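Local coordinates for dermonecrotic toxin (Pasteurella multocida, PDB 2EBF), which acts as a potent mitogen and induces bone resorption as a toxin associated with atrophic rhinitis of pigs, this chain being its C-terminal region with a thiol-protease-like catalytic triad, at residues Tyr72-Asn84 with Gln92-Leu104. Sequence-based numbering, arbitrary orientation.
Sequences YKRILAKLQRIHN and QGLMHELMELIDL. With GLC (alpha-D-glucopyranose), chain C.
Leu94 CD2 lies over one face of the Arg81 guanidinium, 3.7 Å from Arg81 NH1 and set toward the rim. Arg81 and Leu94 belong to an antiparallel helical hairpin in the region assigned to the Membrane Localization Domain family, helix 70-84 packing on helix 88-108. The short segments run at 161° to each other, with axes 9.1 Å apart. Packing is knobs-into-holes. Leu98 sits among Ile75, Lys78, Leu79 and Ile82, and Leu98 CD1 touches Ile82 CD1 at 3.7 Å. Lys78 in turn sits among Leu94, Glu97, Leu98 and Leu101. Ile82 and Leu94 run alongside each other, pointing opposite ways, with Ile82 CG1 3.6 Å from Leu94 CB. Ile75 CG1 meets Leu101 CB. Behind the interface, helix 115-129 touches Ile75 through Phe118 and Met95 through Leu129. Asp103, further along helix 88-108, lines a glycan pocket and pairs with Arg122 and Lys147. Lys78 leaves its helix with CG anti to the backbone N (chi1 -173°). Its chain then bends twice, laying CD against Glu97 CB. A water donates to Glu97 OE1 and weakly accepts from Arg81 NH1. Lys78 NZ meets Glu97 OE1 on the anti side, 2.7 Å away and 35° out of the carboxylate plane, in a salt bridge.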
loop_
_atom_site.group_PDB
_atom_site.type_symbol
_atom_site.label_atom_id
_atom_site.label_comp_id
_atom_site.label_asym_id
_atom_site.label_seq_id
_atom_site.Cartn_x
_atom_site.Cartn_y
_atom_site.Cartn_z
ATOM N N TYR A 72 12.818 32.118 3.755
ATOM C CA TYR A 72 11.803 32.872 3.022
ATOM C C TYR A 72 11.927 32.656 1.513
ATOM O O TYR A 72 10.923 32.442 0.828
ATOM C CB TYR A 72 11.901 34.354 3.395
ATOM C CG TYR A 72 10.856 35.284 2.788
ATOM C CD1 TYR A 72 11.118 36.648 2.657
ATOM C CD2 TYR A 72 9.623 34.806 2.340
ATOM C CE1 TYR A 72 10.165 37.521 2.109
ATOM C CE2 TYR A 72 8.671 35.664 1.796
ATOM C CZ TYR A 72 8.944 37.014 1.682
ATOM O OH TYR A 72 8.002 37.850 1.131
ATOM N N LYS A 73 13.158 32.688 1.001
ATOM C CA LYS A 73 13.403 32.398 -0.409
ATOM C C LYS A 73 12.837 31.038 -0.825
ATOM O O LYS A 73 12.194 30.929 -1.862
ATOM C CB LYS A 73 14.895 32.492 -0.739
ATOM C CG LYS A 73 15.292 31.762 -2.019
ATOM C CD LYS A 73 16.524 32.343 -2.712
ATOM C CE LYS A 73 17.759 32.315 -1.832
ATOM N NZ LYS A 73 17.936 33.617 -1.113
ATOM N N ARG A 74 13.066 30.010 -0.010
ATOM C CA ARG A 74 12.566 28.669 -0.315
ATOM C C ARG A 74 11.044 28.576 -0.230
ATOM O O ARG A 74 10.429 27.808 -0.956
ATOM C CB ARG A 74 13.214 27.626 0.588
ATOM C CG ARG A 74 14.639 27.281 0.168
ATOM C CD ARG A 74 15.152 26.089 0.938
ATOM N NE ARG A 74 15.309 26.425 2.347
ATOM C CZ ARG A 74 16.469 26.459 2.994
ATOM N NH1 ARG A 74 17.605 26.149 2.368
ATOM N NH2 ARG A 74 16.482 26.792 4.282
ATOM N N ILE A 75 10.449 29.366 0.653
ATOM C CA ILE A 75 8.990 29.460 0.741
ATOM C C ILE A 75 8.399 30.069 -0.547
ATOM O O ILE A 75 7.450 29.523 -1.123
ATOM C CB ILE A 75 8.567 30.198 2.045
ATOM C CG1 ILE A 75 8.641 29.209 3.229
ATOM C CG2 ILE A 75 7.178 30.825 1.920
ATOM C CD1 ILE A 75 8.669 29.858 4.608
ATOM N N LEU A 76 8.997 31.169 -1.007
ATOM C CA LEU A 76 8.600 31.833 -2.261
ATOM C C LEU A 76 8.795 30.932 -3.470
ATOM O O LEU A 76 7.947 30.894 -4.376
ATOM C CB LEU A 76 9.415 33.118 -2.464
ATOM C CG LEU A 76 9.029 34.329 -1.621
ATOM C CD1 LEU A 76 10.118 35.396 -1.725
ATOM C CD2 LEU A 76 7.670 34.893 -2.055
ATOM N N ALA A 77 9.913 30.211 -3.483
ATOM C CA ALA A 77 10.218 29.271 -4.566
ATOM C C ALA A 77 9.178 28.164 -4.640
ATOM O O ALA A 77 8.699 27.832 -5.725
ATOM C CB ALA A 77 11.607 28.678 -4.388
ATOM N N LYS A 78 8.839 27.588 -3.484
ATOM C CA LYS A 78 7.838 26.522 -3.416
ATOM C C LYS A 78 6.437 27.019 -3.797
ATOM O O LYS A 78 5.680 26.312 -4.466
ATOM C CB LYS A 78 7.821 25.853 -2.035
ATOM C CG LYS A 78 6.902 24.624 -1.990
ATOM C CD LYS A 78 7.553 23.414 -1.355
ATOM C CE LYS A 78 8.902 23.130 -1.966
ATOM N NZ LYS A 78 9.347 21.721 -1.854
ATOM N N LEU A 79 6.094 28.229 -3.375
ATOM C CA LEU A 79 4.803 28.807 -3.749
ATOM C C LEU A 79 4.721 28.939 -5.275
ATOM O O LEU A 79 3.690 28.636 -5.879
ATOM C CB LEU A 79 4.615 30.178 -3.107
ATOM C CG LEU A 79 3.249 30.572 -2.521
ATOM C CD1 LEU A 79 3.062 32.074 -2.552
ATOM C CD2 LEU A 79 2.048 29.819 -3.108
ATOM N N GLN A 80 5.814 29.374 -5.895
ATOM C CA GLN A 80 5.847 29.498 -7.345
ATOM C C GLN A 80 5.657 28.152 -8.037
ATOM O O GLN A 80 4.883 28.059 -8.986
ATOM C CB GLN A 80 7.126 30.181 -7.831
ATOM C CG GLN A 80 7.090 30.498 -9.326
ATOM C CD GLN A 80 5.906 31.382 -9.715
ATOM O OE1 GLN A 80 4.945 30.916 -10.334
ATOM N NE2 GLN A 80 5.965 32.656 -9.338
ATOM N N ARG A 81 6.351 27.121 -7.551
ATOM C CA ARG A 81 6.212 25.764 -8.093
ATOM C C ARG A 81 4.772 25.265 -8.012
ATOM O O ARG A 81 4.303 24.591 -8.927
ATOM C CB ARG A 81 7.147 24.772 -7.388
ATOM C CG ARG A 81 8.612 24.861 -7.814
ATOM C CD ARG A 81 9.407 23.614 -7.370
ATOM N NE ARG A 81 9.007 22.409 -8.109
ATOM C CZ ARG A 81 9.234 21.149 -7.724
ATOM N NH1 ARG A 81 9.871 20.872 -6.585
ATOM N NH2 ARG A 81 8.808 20.148 -8.487
ATOM N N ILE A 82 4.079 25.583 -6.914
ATOM C CA ILE A 82 2.678 25.191 -6.736
ATOM C C ILE A 82 1.812 25.794 -7.837
ATOM O O ILE A 82 1.038 25.084 -8.491
ATOM C CB ILE A 82 2.160 25.596 -5.332
ATOM C CG1 ILE A 82 2.771 24.669 -4.280
ATOM C CG2 ILE A 82 0.620 25.547 -5.245
ATOM C CD1 ILE A 82 2.878 25.291 -2.933
ATOM N N HIS A 83 1.974 27.095 -8.057
ATOM C CA HIS A 83 1.206 27.817 -9.072
ATOM C C HIS A 83 1.547 27.402 -10.508
ATOM O O HIS A 83 0.711 27.540 -11.404
ATOM C CB HIS A 83 1.337 29.334 -8.875
ATOM C CG HIS A 83 0.515 29.858 -7.733
ATOM N ND1 HIS A 83 -0.834 30.131 -7.850
ATOM C CD2 HIS A 83 0.845 30.144 -6.448
ATOM C CE1 HIS A 83 -1.296 30.563 -6.690
ATOM N NE2 HIS A 83 -0.296 30.589 -5.825
ATOM N N ASN A 84 2.762 26.894 -10.712
ATOM C CA ASN A 84 3.189 26.391 -12.020
ATOM C C ASN A 84 2.849 24.923 -12.265
ATOM O O ASN A 84 3.010 24.432 -13.378
ATOM C CB ASN A 84 4.695 26.599 -12.220
ATOM C CG ASN A 84 5.082 28.062 -12.323
ATOM O OD1 ASN A 84 4.232 28.944 -12.505
ATOM N ND2 ASN A 84 6.379 28.329 -12.207
ATOM N N GLN A 92 -0.749 19.000 -5.068
ATOM C CA GLN A 92 -1.118 18.826 -3.650
ATOM C C GLN A 92 0.095 18.395 -2.822
ATOM O O GLN A 92 0.218 18.783 -1.665
ATOM C CB GLN A 92 -2.343 17.922 -3.443
ATOM C CG GLN A 92 -2.215 16.436 -3.829
ATOM C CD GLN A 92 -1.950 15.495 -2.647
ATOM O OE1 GLN A 92 -2.248 14.294 -2.715
ATOM N NE2 GLN A 92 -1.358 16.016 -1.590
ATOM N N GLY A 93 0.996 17.621 -3.425
ATOM C CA GLY A 93 2.255 17.232 -2.758
ATOM C C GLY A 93 3.092 18.437 -2.379
ATOM O O GLY A 93 3.565 18.532 -1.253
ATOM N N LEU A 94 3.288 19.343 -3.334
ATOM C CA LEU A 94 3.998 20.602 -3.102
ATOM C C LEU A 94 3.332 21.490 -2.050
ATOM O O LEU A 94 4.015 22.142 -1.248
ATOM C CB LEU A 94 4.131 21.372 -4.415
ATOM C CG LEU A 94 5.080 20.749 -5.440
ATOM C CD1 LEU A 94 4.815 21.330 -6.829
ATOM C CD2 LEU A 94 6.552 20.926 -5.039
ATOM N N MET A 95 2.005 21.534 -2.080
ATOM C CA MET A 95 1.240 22.278 -1.069
ATOM C C MET A 95 1.494 21.775 0.340
ATOM O O MET A 95 1.740 22.570 1.245
ATOM C CB MET A 95 -0.243 22.255 -1.405
ATOM C CG MET A 95 -0.545 23.149 -2.587
ATOM S SD MET A 95 -2.106 22.811 -3.389
ATOM C CE MET A 95 -3.255 23.606 -2.256
ATOM N N HIS A 96 1.477 20.459 0.521
ATOM C CA HIS A 96 1.819 19.880 1.828
ATOM C C HIS A 96 3.264 20.217 2.240
ATOM O O HIS A 96 3.516 20.523 3.400
ATOM C CB HIS A 96 1.604 18.361 1.842
ATOM C CG HIS A 96 0.165 17.937 1.951
ATOM N ND1 HIS A 96 -0.513 17.340 0.911
ATOM C CD2 HIS A 96 -0.710 17.979 2.989
ATOM C CE1 HIS A 96 -1.744 17.040 1.298
ATOM N NE2 HIS A 96 -1.891 17.426 2.552
ATOM N N GLU A 97 4.199 20.172 1.286
ATOM C CA GLU A 97 5.587 20.564 1.526
ATOM C C GLU A 97 5.692 22.017 2.001
ATOM O O GLU A 97 6.433 22.309 2.957
ATOM C CB GLU A 97 6.447 20.337 0.272
ATOM C CG GLU A 97 6.661 18.852 -0.082
ATOM C CD GLU A 97 7.374 18.639 -1.421
ATOM O OE1 GLU A 97 7.732 19.624 -2.078
ATOM O OE2 GLU A 97 7.576 17.475 -1.820
ATOM N N LEU A 98 4.939 22.914 1.363
ATOM C CA LEU A 98 4.920 24.325 1.767
ATOM C C LEU A 98 4.387 24.489 3.181
ATOM O O LEU A 98 4.905 25.298 3.958
ATOM C CB LEU A 98 4.055 25.163 0.825
ATOM C CG LEU A 98 4.525 26.595 0.484
ATOM C CD1 LEU A 98 3.402 27.484 -0.029
ATOM C CD2 LEU A 98 5.379 27.309 1.553
ATOM N N MET A 99 3.338 23.738 3.503
ATOM C CA MET A 99 2.808 23.746 4.863
ATOM C C MET A 99 3.926 23.412 5.857
ATOM O O MET A 99 4.097 24.122 6.842
ATOM C CB MET A 99 1.655 22.755 5.018
ATOM C CG MET A 99 0.352 23.124 4.307
ATOM S SD MET A 99 -0.832 21.803 4.659
ATOM C CE MET A 99 -2.121 22.205 3.505
ATOM N N GLU A 100 4.697 22.351 5.585
ATOM C CA GLU A 100 5.816 21.998 6.473
ATOM C C GLU A 100 6.851 23.129 6.596
ATOM O O GLU A 100 7.278 23.452 7.708
ATOM C CB GLU A 100 6.493 20.665 6.115
ATOM C CG GLU A 100 7.673 20.352 7.079
ATOM C CD GLU A 100 8.363 19.014 6.846
ATOM O OE1 GLU A 100 7.791 18.110 6.199
ATOM O OE2 GLU A 100 9.505 18.865 7.337
ATOM N N LEU A 101 7.234 23.738 5.468
ATOM C CA LEU A 101 8.169 24.870 5.502
ATOM C C LEU A 101 7.697 25.979 6.440
ATOM O O LEU A 101 8.495 26.544 7.187
ATOM C CB LEU A 101 8.403 25.446 4.097
ATOM C CG LEU A 101 9.025 24.523 3.046
ATOM C CD1 LEU A 101 9.380 25.315 1.806
ATOM C CD2 LEU A 101 10.252 23.828 3.605
ATOM N N ILE A 102 6.417 26.269 6.385
ATOM C CA ILE A 102 5.826 27.246 7.242
ATOM C C ILE A 102 5.810 26.816 8.704
ATOM O O ILE A 102 6.161 27.569 9.546
ATOM C CB ILE A 102 4.447 27.653 6.752
ATOM C CG1 ILE A 102 4.565 28.296 5.377
ATOM C CG2 ILE A 102 3.790 28.544 7.687
ATOM C CD1 ILE A 102 3.285 28.485 4.719
ATOM N N ASP A 103 5.419 25.585 8.964
ATOM C CA ASP A 103 5.539 24.978 10.298
ATOM C C ASP A 103 6.936 25.173 10.899
ATOM O O ASP A 103 7.075 25.615 12.041
ATOM C CB ASP A 103 5.233 23.475 10.240
ATOM C CG ASP A 103 3.768 23.168 10.004
ATOM O OD1 ASP A 103 2.896 24.057 10.169
ATOM O OD2 ASP A 103 3.491 22.005 9.638
ATOM N N LEU A 104 7.961 24.834 10.117
ATOM C CA LEU A 104 9.344 24.883 10.558
ATOM C C LEU A 104 9.804 26.320 10.813
ATOM O O LEU A 104 10.495 26.586 11.795
ATOM C CB LEU A 104 10.260 24.224 9.524
ATOM C CG LEU A 104 10.166 22.699 9.365
ATOM C CD1 LEU A 104 10.981 22.243 8.163
ATOM C CD2 LEU A 104 10.639 21.974 10.627
HETATM C C1 GLC C . -0.362 20.110 13.701
HETATM C C2 GLC C . 0.116 19.297 14.904
HETATM C C3 GLC C . 0.671 20.248 15.972
HETATM C C4 GLC C . 1.783 21.123 15.396
HETATM C C5 GLC C . 1.321 21.828 14.115
HETATM C C6 GLC C . 2.494 22.490 13.405
HETATM O O1 GLC C . -1.444 20.938 14.132
HETATM O O2 GLC C . -0.970 18.519 15.424
HETATM O O3 GLC C . 1.171 19.542 17.109
HETATM O O4 GLC C . 2.187 22.090 16.384
HETATM O O5 GLC C . 0.728 20.901 13.192
HETATM O O6 GLC C . 3.425 21.473 13.016
HETATM O O HOH W 1 8.740 18.342 -4.602
#